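PDB 2P4G: hypothetical protein from Corynebacterium diphtheriae, which probably acts as an NADP-dependent reductase of a pyrimidine intermediate in riboflavin biosynthesis. Local coordinates for residues I31-S43 with Y200-H213. Residues are numbered along the deposited sequence; the frame is centred on the assembly and turned at random.
Sequences INEPECRAIAITS and YRQALSLGIVDRLH. With EDO (1,2-ethanediol), chain L.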
loop_
_atom_site.group_PDB
_atom_site.type_symbol
_atom_site.label_atom_id
_atom_site.label_comp_id
_atom_site.label_asym_id
_atom_site.label_seq_id
_atom_site.Cartn_x
_atom_site.Cartn_y
_atom_site.Cartn_z
ATOM N N ILE A 31 16.108 -15.004 21.780
ATOM C CA ILE A 31 16.631 -15.523 23.060
ATOM C C ILE A 31 16.660 -14.473 24.165
ATOM O O ILE A 31 16.163 -14.708 25.266
ATOM C CB ILE A 31 18.053 -16.131 22.904
ATOM N N ASN A 32 17.245 -13.318 23.864
ATOM C CA ASN A 32 17.142 -12.165 24.760
ATOM C C ASN A 32 17.564 -10.811 24.186
ATOM O O ASN A 32 17.789 -9.862 24.953
ATOM N N GLU A 33 17.649 -10.712 22.857
ATOM C CA GLU A 33 18.135 -9.496 22.216
ATOM C C GLU A 33 17.032 -8.445 22.182
ATOM O O GLU A 33 15.890 -8.750 21.848
ATOM C CB GLU A 33 18.646 -9.778 20.800
ATOM N N PRO A 34 17.371 -7.195 22.529
ATOM C CA PRO A 34 16.383 -6.151 22.316
ATOM C C PRO A 34 15.924 -6.108 20.846
ATOM O O PRO A 34 16.705 -6.318 19.926
ATOM C CB PRO A 34 17.119 -4.862 22.708
ATOM C CG PRO A 34 18.576 -5.222 22.792
ATOM C CD PRO A 34 18.641 -6.678 23.077
ATOM N N GLU A 35 14.641 -5.880 20.647
ATOM C CA GLU A 35 14.084 -5.790 19.321
ATOM C C GLU A 35 12.898 -4.823 19.334
ATOM O O GLU A 35 12.143 -4.786 20.286
ATOM C CB GLU A 35 13.644 -7.163 18.822
ATOM C CG GLU A 35 13.434 -7.170 17.308
ATOM C CD GLU A 35 12.808 -8.429 16.767
ATOM O OE1 GLU A 35 12.830 -9.484 17.438
ATOM O OE2 GLU A 35 12.282 -8.350 15.652
ATOM N N CYS A 36 12.781 -4.019 18.284
ATOM C CA CYS A 36 11.606 -3.180 18.083
ATOM C C CYS A 36 10.905 -3.531 16.774
ATOM O O CYS A 36 11.541 -3.628 15.724
ATOM C CB CYS A 36 12.010 -1.710 18.052
ATOM S SG CYS A 36 10.656 -0.574 17.740
ATOM N N ARG A 37 9.595 -3.713 16.864
ATOM C CA ARG A 37 8.758 -4.036 15.729
ATOM C C ARG A 37 7.603 -3.068 15.645
ATOM O O ARG A 37 7.032 -2.680 16.660
ATOM C CB ARG A 37 8.185 -5.440 15.849
ATOM C CG ARG A 37 9.243 -6.471 16.027
ATOM C CD ARG A 37 8.722 -7.816 15.613
ATOM N NE ARG A 37 9.632 -8.905 15.948
ATOM C CZ ARG A 37 9.305 -10.181 15.823
ATOM N NH1 ARG A 37 8.096 -10.524 15.386
ATOM N NH2 ARG A 37 10.177 -11.112 16.153
ATOM N N ALA A 38 7.273 -2.688 14.421
ATOM C CA ALA A 38 6.097 -1.883 14.161
ATOM C C ALA A 38 5.028 -2.828 13.611
ATOM O O ALA A 38 5.345 -3.715 12.833
ATOM C CB ALA A 38 6.431 -0.785 13.175
ATOM N N ILE A 39 3.780 -2.658 14.044
ATOM C CA ILE A 39 2.664 -3.452 13.523
ATOM C C ILE A 39 1.595 -2.531 12.953
ATOM O O ILE A 39 1.179 -1.571 13.591
ATOM C CB ILE A 39 2.082 -4.450 14.576
ATOM C CG1 ILE A 39 0.981 -5.295 13.944
ATOM C CG2 ILE A 39 1.576 -3.735 15.863
ATOM C CD1 ILE A 39 0.898 -6.666 14.502
ATOM N N ALA A 40 1.167 -2.795 11.722
ATOM C CA ALA A 40 0.308 -1.825 11.051
ATOM C C ALA A 40 -0.646 -2.513 10.072
ATOM O O ALA A 40 -0.426 -3.663 9.680
ATOM C CB ALA A 40 1.166 -0.712 10.370
ATOM N N ILE A 41 -1.742 -1.821 9.771
ATOM C CA ILE A 41 -2.720 -2.241 8.778
ATOM C C ILE A 41 -2.890 -1.128 7.740
ATOM O O ILE A 41 -2.833 0.053 8.057
ATOM C CB ILE A 41 -4.092 -2.640 9.462
ATOM C CG1 ILE A 41 -5.047 -3.288 8.448
ATOM C CG2 ILE A 41 -4.726 -1.464 10.139
ATOM C CD1 ILE A 41 -6.193 -4.051 9.106
ATOM N N THR A 42 -3.098 -1.506 6.488
ATOM C CA THR A 42 -3.230 -0.537 5.410
ATOM C C THR A 42 -4.187 -1.069 4.352
ATOM O O THR A 42 -4.302 -2.281 4.165
ATOM C CB THR A 42 -1.835 -0.256 4.750
ATOM O OG1 THR A 42 -1.971 0.745 3.737
ATOM C CG2 THR A 42 -1.212 -1.542 4.145
ATOM N N SER A 43 -4.888 -0.160 3.680
ATOM C CA SER A 43 -5.527 -0.480 2.415
ATOM C C SER A 43 -4.432 -0.803 1.408
ATOM O O SER A 43 -3.242 -0.526 1.647
ATOM C CB SER A 43 -6.383 0.690 1.961
ATOM O OG SER A 43 -5.606 1.792 1.552
ATOM N N TYR A 200 4.995 5.663 13.489
ATOM C CA TYR A 200 5.730 4.837 12.517
ATOM C C TYR A 200 6.796 5.659 11.832
ATOM O O TYR A 200 7.951 5.255 11.739
ATOM C CB TYR A 200 4.807 4.302 11.421
ATOM C CG TYR A 200 3.700 3.385 11.867
ATOM C CD1 TYR A 200 3.907 2.413 12.830
ATOM C CD2 TYR A 200 2.463 3.434 11.264
ATOM C CE1 TYR A 200 2.902 1.563 13.206
ATOM C CE2 TYR A 200 1.452 2.586 11.655
ATOM C CZ TYR A 200 1.674 1.664 12.624
ATOM O OH TYR A 200 0.656 0.807 13.007
ATOM N N ARG A 201 6.392 6.832 11.361
ATOM C CA ARG A 201 7.286 7.747 10.651
ATOM C C ARG A 201 8.484 8.171 11.491
ATOM O O ARG A 201 9.626 8.089 11.039
ATOM C CB ARG A 201 6.488 8.974 10.203
ATOM C CG ARG A 201 7.248 10.006 9.339
ATOM C CD ARG A 201 7.925 9.375 8.142
ATOM N NE ARG A 201 8.352 10.355 7.131
ATOM C CZ ARG A 201 7.524 10.986 6.299
ATOM N NH1 ARG A 201 6.224 10.744 6.354
ATOM N NH2 ARG A 201 7.984 11.865 5.411
ATOM N N GLN A 202 8.229 8.645 12.704
ATOM C CA GLN A 202 9.316 9.082 13.587
ATOM C C GLN A 202 10.264 7.918 13.887
ATOM O O GLN A 202 11.458 8.117 13.955
ATOM C CB GLN A 202 8.766 9.666 14.902
ATOM C CG GLN A 202 8.034 11.018 14.770
ATOM C CD GLN A 202 7.267 11.447 16.051
ATOM O OE1 GLN A 202 6.210 10.888 16.401
ATOM N NE2 GLN A 202 7.816 12.450 16.750
ATOM N N ALA A 203 9.722 6.707 14.038
ATOM C CA ALA A 203 10.516 5.517 14.381
ATOM C C ALA A 203 11.413 5.054 13.225
ATOM O O ALA A 203 12.571 4.706 13.423
ATOM C CB ALA A 203 9.573 4.369 14.824
ATOM N N LEU A 204 10.847 5.019 12.024
ATOM C CA LEU A 204 11.592 4.683 10.817
ATOM C C LEU A 204 12.729 5.638 10.585
ATOM O O LEU A 204 13.848 5.210 10.328
ATOM C CB LEU A 204 10.678 4.684 9.590
ATOM C CG LEU A 204 9.727 3.487 9.579
ATOM C CD1 LEU A 204 8.533 3.693 8.629
ATOM C CD2 LEU A 204 10.522 2.240 9.237
ATOM N N SER A 205 12.454 6.932 10.682
ATOM C CA SER A 205 13.497 7.929 10.433
ATOM C C SER A 205 14.555 7.978 11.539
ATOM O O SER A 205 15.666 8.407 11.302
ATOM C CB SER A 205 12.886 9.310 10.209
ATOM O OG SER A 205 12.443 9.859 11.427
ATOM N N LEU A 206 14.213 7.546 12.746
ATOM C CA LEU A 206 15.215 7.357 13.797
ATOM C C LEU A 206 15.967 6.041 13.592
ATOM O O LEU A 206 17.004 5.816 14.202
ATOM C CB LEU A 206 14.570 7.378 15.187
ATOM C CG LEU A 206 14.279 8.753 15.806
ATOM C CD1 LEU A 206 15.569 9.415 16.259
ATOM C CD2 LEU A 206 13.530 9.670 14.831
ATOM N N GLY A 207 15.431 5.167 12.752
ATOM C CA GLY A 207 16.062 3.886 12.454
ATOM C C GLY A 207 15.978 2.874 13.591
ATOM O O GLY A 207 16.891 2.086 13.791
ATOM N N ILE A 208 14.883 2.870 14.332
ATOM C CA ILE A 208 14.803 2.003 15.495
ATOM C C ILE A 208 13.926 0.783 15.235
ATOM O O ILE A 208 13.863 -0.110 16.063
ATOM C CB ILE A 208 14.340 2.778 16.774
ATOM C CG1 ILE A 208 12.893 3.256 16.658
ATOM C CG2 ILE A 208 15.276 3.972 17.053
ATOM C CD1 ILE A 208 12.445 4.050 17.836
ATOM N N VAL A 209 13.267 0.748 14.080
ATOM C CA VAL A 209 12.379 -0.352 13.719
ATOM C C VAL A 209 13.210 -1.445 13.072
ATOM O O VAL A 209 13.893 -1.200 12.070
ATOM C CB VAL A 209 11.256 0.140 12.778
ATOM C CG1 VAL A 209 10.326 -1.018 12.367
ATOM C CG2 VAL A 209 10.454 1.272 13.465
ATOM N N ASP A 210 13.198 -2.630 13.675
ATOM C CA ASP A 210 13.950 -3.791 13.163
ATOM C C ASP A 210 13.129 -4.618 12.194
ATOM O O ASP A 210 13.660 -5.183 11.259
ATOM C CB ASP A 210 14.341 -4.716 14.307
ATOM C CG ASP A 210 15.170 -4.027 15.330
ATOM O OD1 ASP A 210 16.252 -3.571 14.934
ATOM O OD2 ASP A 210 14.747 -3.923 16.506
ATOM N N ARG A 211 11.837 -4.735 12.488
ATOM C CA ARG A 211 10.891 -5.524 11.690
ATOM C C ARG A 211 9.557 -4.830 11.670
ATOM O O ARG A 211 9.224 -4.107 12.602
ATOM C CB ARG A 211 10.634 -6.906 12.282
ATOM C CG ARG A 211 11.610 -7.878 11.847
ATOM C CD ARG A 211 11.327 -9.281 12.314
ATOM N NE ARG A 211 12.462 -10.054 11.836
ATOM C CZ ARG A 211 13.667 -10.036 12.399
ATOM N NH1 ARG A 211 13.893 -9.371 13.531
ATOM N NH2 ARG A 211 14.641 -10.741 11.855
ATOM N N LEU A 212 8.800 -5.135 10.621
ATOM C CA LEU A 212 7.472 -4.611 10.401
ATOM C C LEU A 212 6.521 -5.772 10.162
ATOM O O LEU A 212 6.802 -6.628 9.335
ATOM C CB LEU A 212 7.504 -3.697 9.173
ATOM C CG LEU A 212 6.214 -3.092 8.641
ATOM C CD1 LEU A 212 5.518 -2.256 9.697
ATOM C CD2 LEU A 212 6.572 -2.287 7.412
ATOM N N HIS A 213 5.426 -5.798 10.921
ATOM C CA HIS A 213 4.280 -6.608 10.607
ATOM C C HIS A 213 3.267 -5.719 9.906
ATOM O O HIS A 213 2.767 -4.783 10.500
ATOM C CB HIS A 213 3.670 -7.167 11.872
ATOM C CG HIS A 213 4.537 -8.165 12.537
ATOM N ND1 HIS A 213 4.429 -9.518 12.304
ATOM C CD2 HIS A 213 5.568 -8.007 13.397
ATOM C CE1 HIS A 213 5.353 -10.151 13.002
ATOM N NE2 HIS A 213 6.049 -9.257 13.683
HETATM C C1 EDO L . -2.498 1.342 11.049
HETATM O O1 EDO L . -1.997 0.207 11.777
HETATM C C2 EDO L . -2.843 2.463 12.030
HETATM O O2 EDO L . -1.639 3.083 12.491
#
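Glu35 opens strand 35-43 with a carboxylate shared by two arginines: OE2 takes Arg211 NH1 at 2.9 Å and Arg37 NE at 2.7 Å, from opposite faces of its plane. The extended Glu35 chain, CG anti to the backbone N (chi1 -164°), carries it there. Arg211 has a second acid, Glu244, for its NE. Next, the N-H of Cys36 points almost straight at Asp210 OD2 (2.7 Å, 179°), while Cys36 O accepts Asp210 N; Arg262 pairs with the other carboxylate oxygen. The short aspartate side chain thus ties the turn before strand 211-217 to the start of strand 35-43.

Arg37 runs alongside Arg211, whose CD lies over one face of the Arg37 guanidinium. Arg37 NH1 donates to His213 NE2 (2.9 Å) in the imidazole plane, helping to set that ring's rotation; Val22 O takes the same NH1, and Trp72 adds a cation-pi contact. On the face shared with Leu212, small Ala38 leaves room for helix 197-206, its methyl meeting Val209 CG1, Leu212 CD1 and Tyr200 CD1. That helix leads into the parallel neighbour strand of the RibD C-terminal domain's central sheet, paired through Ala38 N to Arg211 O, His213 N to Ala38 O and Ala40 N to His213 O.

Tyr200 sends its hydroxyl to Ile39 O (2.5 Å), its ring oblique to the Ala40 methyl. A 1,2-ethanediol, probably from the crystallisation liquor, bridges this hydroxyl and Ile41 N.

Glu35 and Glu244 probably offset much of the buried arginine charge.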